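Local coordinates for protein CT021 (Chlamydia trachomatis serovar L2, PDB 6UXD) that is of unknown function but belongs to a chlamydial family in the LolA/LolB clan, whose better-known members carry lipoproteins, at residues L147-W159 with I171-L185. Sequence-based numbering, arbitrary orientation.
Sequences LITLPSSAWISVW and ILIYFSNNERLAFPL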
loop_
_atom_site.group_PDB
_atom_site.type_symbol
_atom_site.label_atom_id
_atom_site.label_comp_id
_atom_site.label_asym_id
_atom_site.label_seq_id
_atom_site.Cartn_x
_atom_site.Cartn_y
_atom_site.Cartn_z
ATOM N N LEU A 147 11.252 -8.530 -4.273
ATOM C CA LEU A 147 11.708 -7.157 -4.180
ATOM C C LEU A 147 12.519 -6.861 -2.914
ATOM O O LEU A 147 13.260 -5.875 -2.909
ATOM C CB LEU A 147 10.517 -6.209 -4.273
ATOM C CG LEU A 147 9.607 -6.331 -5.495
ATOM C CD1 LEU A 147 8.563 -5.167 -5.544
ATOM C CD2 LEU A 147 10.408 -6.389 -6.785
ATOM N N ILE A 148 12.438 -7.691 -1.865
ATOM C CA ILE A 148 13.271 -7.445 -0.682
ATOM C C ILE A 148 14.752 -7.676 -0.952
ATOM O O ILE A 148 15.593 -7.296 -0.117
ATOM C CB ILE A 148 12.772 -8.292 0.507
ATOM C CG1 ILE A 148 13.203 -7.661 1.857
ATOM C CG2 ILE A 148 13.271 -9.742 0.437
ATOM C CD1 ILE A 148 13.037 -6.125 1.914
ATOM N N THR A 149 15.112 -8.239 -2.124
ATOM C CA THR A 149 16.524 -8.302 -2.514
ATOM C C THR A 149 17.026 -6.971 -3.068
ATOM O O THR A 149 18.234 -6.810 -3.281
ATOM C CB THR A 149 16.775 -9.424 -3.561
ATOM O OG1 THR A 149 15.963 -9.218 -4.724
ATOM C CG2 THR A 149 16.466 -10.776 -2.980
ATOM N N LEU A 150 16.151 -6.003 -3.306
ATOM C CA LEU A 150 16.645 -4.687 -3.677
ATOM C C LEU A 150 17.373 -4.008 -2.502
ATOM O O LEU A 150 17.069 -4.266 -1.337
ATOM C CB LEU A 150 15.505 -3.788 -4.145
ATOM C CG LEU A 150 14.800 -4.235 -5.426
ATOM C CD1 LEU A 150 13.587 -3.391 -5.644
ATOM C CD2 LEU A 150 15.769 -4.163 -6.624
ATOM N N PRO A 151 18.346 -3.147 -2.795
ATOM C CA PRO A 151 18.997 -2.358 -1.740
ATOM C C PRO A 151 17.982 -1.588 -0.909
ATOM O O PRO A 151 17.180 -0.819 -1.433
ATOM C CB PRO A 151 19.906 -1.407 -2.525
ATOM C CG PRO A 151 20.220 -2.165 -3.804
ATOM C CD PRO A 151 18.919 -2.870 -4.132
ATOM N N SER A 152 18.044 -1.771 0.409
ATOM C CA SER A 152 16.979 -1.294 1.270
ATOM C C SER A 152 17.551 -0.792 2.587
ATOM O O SER A 152 18.715 -1.036 2.934
ATOM C CB SER A 152 15.962 -2.394 1.541
ATOM O OG SER A 152 16.538 -3.442 2.325
ATOM N N SER A 153 16.696 -0.095 3.320
ATOM C CA SER A 153 16.942 0.255 4.710
ATOM C C SER A 153 15.664 0.030 5.506
ATOM O O SER A 153 14.555 0.058 4.962
ATOM C CB SER A 153 17.442 1.674 4.811
ATOM O OG SER A 153 18.726 1.718 4.234
ATOM N N ALA A 154 15.837 -0.258 6.794
ATOM C CA ALA A 154 14.723 -0.658 7.630
ATOM C C ALA A 154 14.284 0.525 8.487
ATOM O O ALA A 154 15.084 1.389 8.831
ATOM C CB ALA A 154 15.095 -1.833 8.525
ATOM N N TRP A 155 13.005 0.529 8.833
ATOM C CA TRP A 155 12.385 1.608 9.578
ATOM C C TRP A 155 11.483 0.978 10.626
ATOM O O TRP A 155 10.654 0.124 10.298
ATOM C CB TRP A 155 11.593 2.524 8.636
ATOM C CG TRP A 155 12.470 3.164 7.600
ATOM C CD1 TRP A 155 12.951 2.578 6.466
ATOM C CD2 TRP A 155 13.014 4.484 7.629
ATOM N NE1 TRP A 155 13.746 3.458 5.784
ATOM C CE2 TRP A 155 13.787 4.641 6.468
ATOM C CE3 TRP A 155 12.919 5.553 8.527
ATOM C CZ2 TRP A 155 14.470 5.814 6.183
ATOM C CZ3 TRP A 155 13.577 6.729 8.229
ATOM C CH2 TRP A 155 14.345 6.851 7.072
ATOM N N ILE A 156 11.645 1.382 11.879
ATOM C CA ILE A 156 10.838 0.817 12.952
ATOM C C ILE A 156 9.611 1.689 13.173
ATOM O O ILE A 156 9.671 2.922 13.087
ATOM C CB ILE A 156 11.670 0.647 14.238
ATOM C CG1 ILE A 156 10.847 -0.045 15.324
ATOM C CG2 ILE A 156 12.213 1.978 14.731
ATOM C CD1 ILE A 156 10.623 -1.532 15.078
ATOM N N SER A 157 8.485 1.030 13.429
ATOM C CA SER A 157 7.242 1.677 13.791
ATOM C C SER A 157 6.571 0.882 14.909
ATOM O O SER A 157 7.047 -0.180 15.350
ATOM C CB SER A 157 6.333 1.805 12.559
ATOM O OG SER A 157 5.305 2.759 12.766
ATOM N N VAL A 158 5.444 1.400 15.375
ATOM C CA VAL A 158 4.647 0.709 16.378
ATOM C C VAL A 158 3.192 1.060 16.146
ATOM O O VAL A 158 2.854 2.209 15.842
ATOM C CB VAL A 158 5.095 1.060 17.813
ATOM C CG1 VAL A 158 4.964 2.533 18.058
ATOM C CG2 VAL A 158 4.276 0.253 18.821
ATOM N N TRP A 159 2.343 0.053 16.254
ATOM C CA TRP A 159 0.913 0.253 16.104
ATOM C C TRP A 159 0.364 0.985 17.329
ATOM O O TRP A 159 0.851 0.784 18.444
ATOM C CB TRP A 159 0.224 -1.097 15.958
ATOM C CG TRP A 159 -1.158 -1.038 15.442
ATOM C CD1 TRP A 159 -2.311 -1.075 16.170
ATOM C CD2 TRP A 159 -1.549 -0.922 14.071
ATOM N NE1 TRP A 159 -3.398 -0.998 15.332
ATOM C CE2 TRP A 159 -2.957 -0.906 14.038
ATOM C CE3 TRP A 159 -0.844 -0.836 12.869
ATOM C CZ2 TRP A 159 -3.672 -0.805 12.849
ATOM C CZ3 TRP A 159 -1.554 -0.740 11.692
ATOM C CH2 TRP A 159 -2.954 -0.726 11.689
ATOM N N ILE A 171 6.536 -2.897 14.518
ATOM C CA ILE A 171 6.468 -2.999 13.064
ATOM C C ILE A 171 7.844 -2.686 12.496
ATOM O O ILE A 171 8.552 -1.799 12.990
ATOM C CB ILE A 171 5.424 -2.039 12.464
ATOM C CG1 ILE A 171 4.061 -2.258 13.118
ATOM C CG2 ILE A 171 5.293 -2.253 10.961
ATOM C CD1 ILE A 171 3.023 -1.257 12.694
ATOM N N LEU A 172 8.235 -3.426 11.469
ATOM C CA LEU A 172 9.483 -3.150 10.775
ATOM C C LEU A 172 9.163 -3.060 9.288
ATOM O O LEU A 172 8.578 -3.989 8.712
ATOM C CB LEU A 172 10.529 -4.220 11.097
ATOM C CG LEU A 172 12.001 -3.833 10.933
ATOM C CD1 LEU A 172 12.373 -2.475 11.505
ATOM C CD2 LEU A 172 12.855 -4.924 11.566
ATOM N N ILE A 173 9.505 -1.925 8.682
ATOM C CA ILE A 173 9.133 -1.618 7.303
ATOM C C ILE A 173 10.410 -1.336 6.528
ATOM O O ILE A 173 11.266 -0.572 6.993
ATOM C CB ILE A 173 8.175 -0.410 7.212
ATOM C CG1 ILE A 173 7.071 -0.540 8.258
ATOM C CG2 ILE A 173 7.561 -0.321 5.818
ATOM C CD1 ILE A 173 5.889 0.399 8.074
ATOM N N TYR A 174 10.519 -1.915 5.333
ATOM C CA TYR A 174 11.708 -1.750 4.515
ATOM C C TYR A 174 11.352 -0.931 3.278
ATOM O O TYR A 174 10.341 -1.188 2.628
ATOM C CB TYR A 174 12.312 -3.114 4.126
ATOM C CG TYR A 174 12.736 -3.963 5.308
ATOM C CD1 TYR A 174 11.806 -4.673 6.057
ATOM C CD2 TYR A 174 14.067 -4.044 5.684
ATOM C CE1 TYR A 174 12.203 -5.450 7.156
ATOM C CE2 TYR A 174 14.471 -4.827 6.764
ATOM C CZ TYR A 174 13.540 -5.510 7.498
ATOM O OH TYR A 174 14.000 -6.244 8.567
ATOM N N PHE A 175 12.188 0.054 2.972
ATOM C CA PHE A 175 12.036 0.879 1.791
ATOM C C PHE A 175 13.325 0.839 0.990
ATOM O O PHE A 175 14.424 0.751 1.550
ATOM C CB PHE A 175 11.706 2.352 2.123
ATOM C CG PHE A 175 10.359 2.544 2.733
ATOM C CD1 PHE A 175 9.235 2.671 1.937
ATOM C CD2 PHE A 175 10.211 2.621 4.114
ATOM C CE1 PHE A 175 7.972 2.872 2.509
ATOM C CE2 PHE A 175 8.960 2.814 4.686
ATOM C CZ PHE A 175 7.839 2.934 3.878
ATOM N N SER A 176 13.157 0.931 -0.324
ATOM C CA SER A 176 14.277 1.026 -1.243
ATOM C C SER A 176 15.134 2.226 -0.897
ATOM O O SER A 176 14.632 3.280 -0.494
ATOM C CB SER A 176 13.768 1.153 -2.688
ATOM O OG SER A 176 14.807 1.625 -3.540
ATOM N N ASN A 177 16.447 2.070 -1.069
ATOM C CA ASN A 177 17.327 3.211 -0.877
ATOM C C ASN A 177 17.115 4.268 -1.946
ATOM O O ASN A 177 17.629 5.384 -1.808
ATOM C CB ASN A 177 18.788 2.751 -0.868
ATOM C CG ASN A 177 19.124 1.878 0.350
ATOM O OD1 ASN A 177 18.552 2.064 1.418
ATOM N ND2 ASN A 177 20.074 0.949 0.192
ATOM N N ASN A 178 16.405 3.922 -3.010
ATOM C CA ASN A 178 16.095 4.844 -4.091
ATOM C C ASN A 178 14.762 5.500 -3.756
ATOM O O ASN A 178 13.718 4.850 -3.812
ATOM C CB ASN A 178 16.046 4.095 -5.427
ATOM C CG ASN A 178 15.747 5.026 -6.577
ATOM O OD1 ASN A 178 15.551 6.216 -6.363
ATOM N ND2 ASN A 178 15.728 4.497 -7.789
ATOM N N GLU A 179 14.804 6.779 -3.351
ATOM C CA GLU A 179 13.591 7.480 -2.929
ATOM C C GLU A 179 12.543 7.570 -4.028
ATOM O O GLU A 179 11.381 7.867 -3.740
ATOM C CB GLU A 179 13.951 8.886 -2.433
ATOM C CG GLU A 179 14.738 8.834 -1.107
ATOM C CD GLU A 179 15.519 10.102 -0.780
ATOM O OE1 GLU A 179 15.149 11.199 -1.260
ATOM O OE2 GLU A 179 16.517 9.986 -0.033
ATOM N N ARG A 180 12.919 7.314 -5.277
ATOM C CA ARG A 180 11.939 7.294 -6.338
ATOM C C ARG A 180 10.965 6.135 -6.174
ATOM O O ARG A 180 9.871 6.168 -6.744
ATOM C CB ARG A 180 12.683 7.239 -7.668
ATOM C CG ARG A 180 11.814 7.278 -8.866
ATOM C CD ARG A 180 11.270 8.666 -9.122
ATOM N NE ARG A 180 10.255 8.568 -10.166
ATOM C CZ ARG A 180 8.974 8.303 -9.939
ATOM N NH1 ARG A 180 8.523 8.143 -8.679
ATOM N NH2 ARG A 180 8.147 8.215 -10.974
ATOM N N LEU A 181 11.316 5.126 -5.380
ATOM C CA LEU A 181 10.436 3.992 -5.118
ATOM C C LEU A 181 9.859 4.191 -3.718
ATOM O O LEU A 181 10.481 3.808 -2.722
ATOM C CB LEU A 181 11.185 2.673 -5.220
ATOM C CG LEU A 181 11.631 2.242 -6.618
ATOM C CD1 LEU A 181 12.476 0.952 -6.515
ATOM C CD2 LEU A 181 10.430 2.033 -7.538
ATOM N N ALA A 182 8.649 4.757 -3.652
ATOM C CA ALA A 182 8.130 5.279 -2.392
ATOM C C ALA A 182 7.325 4.259 -1.599
ATOM O O ALA A 182 7.172 4.431 -0.384
ATOM C CB ALA A 182 7.265 6.515 -2.662
ATOM N N PHE A 183 6.828 3.200 -2.241
ATOM C CA PHE A 183 6.090 2.175 -1.518
ATOM C C PHE A 183 7.021 1.205 -0.793
ATOM O O PHE A 183 8.166 0.992 -1.204
ATOM C CB PHE A 183 5.206 1.381 -2.458
ATOM C CG PHE A 183 4.026 2.138 -2.969
ATOM C CD1 PHE A 183 2.878 2.232 -2.210
ATOM C CD2 PHE A 183 4.051 2.718 -4.220
ATOM C CE1 PHE A 183 1.771 2.897 -2.687
ATOM C CE2 PHE A 183 2.960 3.385 -4.707
ATOM C CZ PHE A 183 1.803 3.482 -3.933
ATOM N N PRO A 184 6.544 0.590 0.278
ATOM C CA PRO A 184 7.391 -0.341 1.019
ATOM C C PRO A 184 7.716 -1.584 0.201
ATOM O O PRO A 184 6.958 -1.995 -0.681
ATOM C CB PRO A 184 6.547 -0.685 2.252
ATOM C CG PRO A 184 5.147 -0.395 1.848
ATOM C CD PRO A 184 5.206 0.732 0.877
ATOM N N LEU A 185 8.886 -2.156 0.486
ATOM C CA LEU A 185 9.288 -3.440 -0.097
ATOM C C LEU A 185 8.782 -4.629 0.699
ATOM O O LEU A 185 8.600 -5.719 0.139
ATOM C CB LEU A 185 10.810 -3.538 -0.161
ATOM C CG LEU A 185 11.534 -2.486 -0.989
ATOM C CD1 LEU A 185 13.030 -2.542 -0.712
ATOM C CD2 LEU A 185 11.223 -2.710 -2.459
HETATM O O HOH W 1 16.481 -0.333 -4.112
HETATM O O HOH W 2 15.084 3.205 2.999
#
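The carbonyl O of Phe175 is gripped twice: it accepts from Ser153 N at 3.0 Å and from a water that also takes the indole N-H of Trp155, NE1 lying 3.1 Å from the water oxygen. The water sits in the indole plane at its edge, which probably helps to set the ring's rotation, while Phe175 turns its ring edge toward the indole face. The Trp155 five-membered ring and the Phe175 ring have centroids 5.5 Å apart and planes at 76°, an offset edge-to-face pair whose nearest atoms are Phe175 CD2 and Trp155 CD1, 3.6 Å apart. At the strand end, Ser153 OG donates to Asn177 OD1 at 2.8 Å, in the amide plane and on a lone pair. With chi1 at -67°, the Asn177 amide folds back over the Pro151-Ser152 backbone, while Asn177 N holds Pro151 O. On the other face Ala154 CB rests 3.5 Å from Tyr174 CE2; the Tyr174 hydroxyl bonds to His125 N. Beyond the strands, Leu185 CD2 packs against Leu147 CB and Leu150 CD1. Reciprocal backbone bonds join Ser153 with Phe175, Trp155 with Ile173 and Ser157 with Ile171, and the strands' N-to-C directions differ by 150°. This is an antiparallel beta hairpin, flanked by strands 118-122 and 186-189.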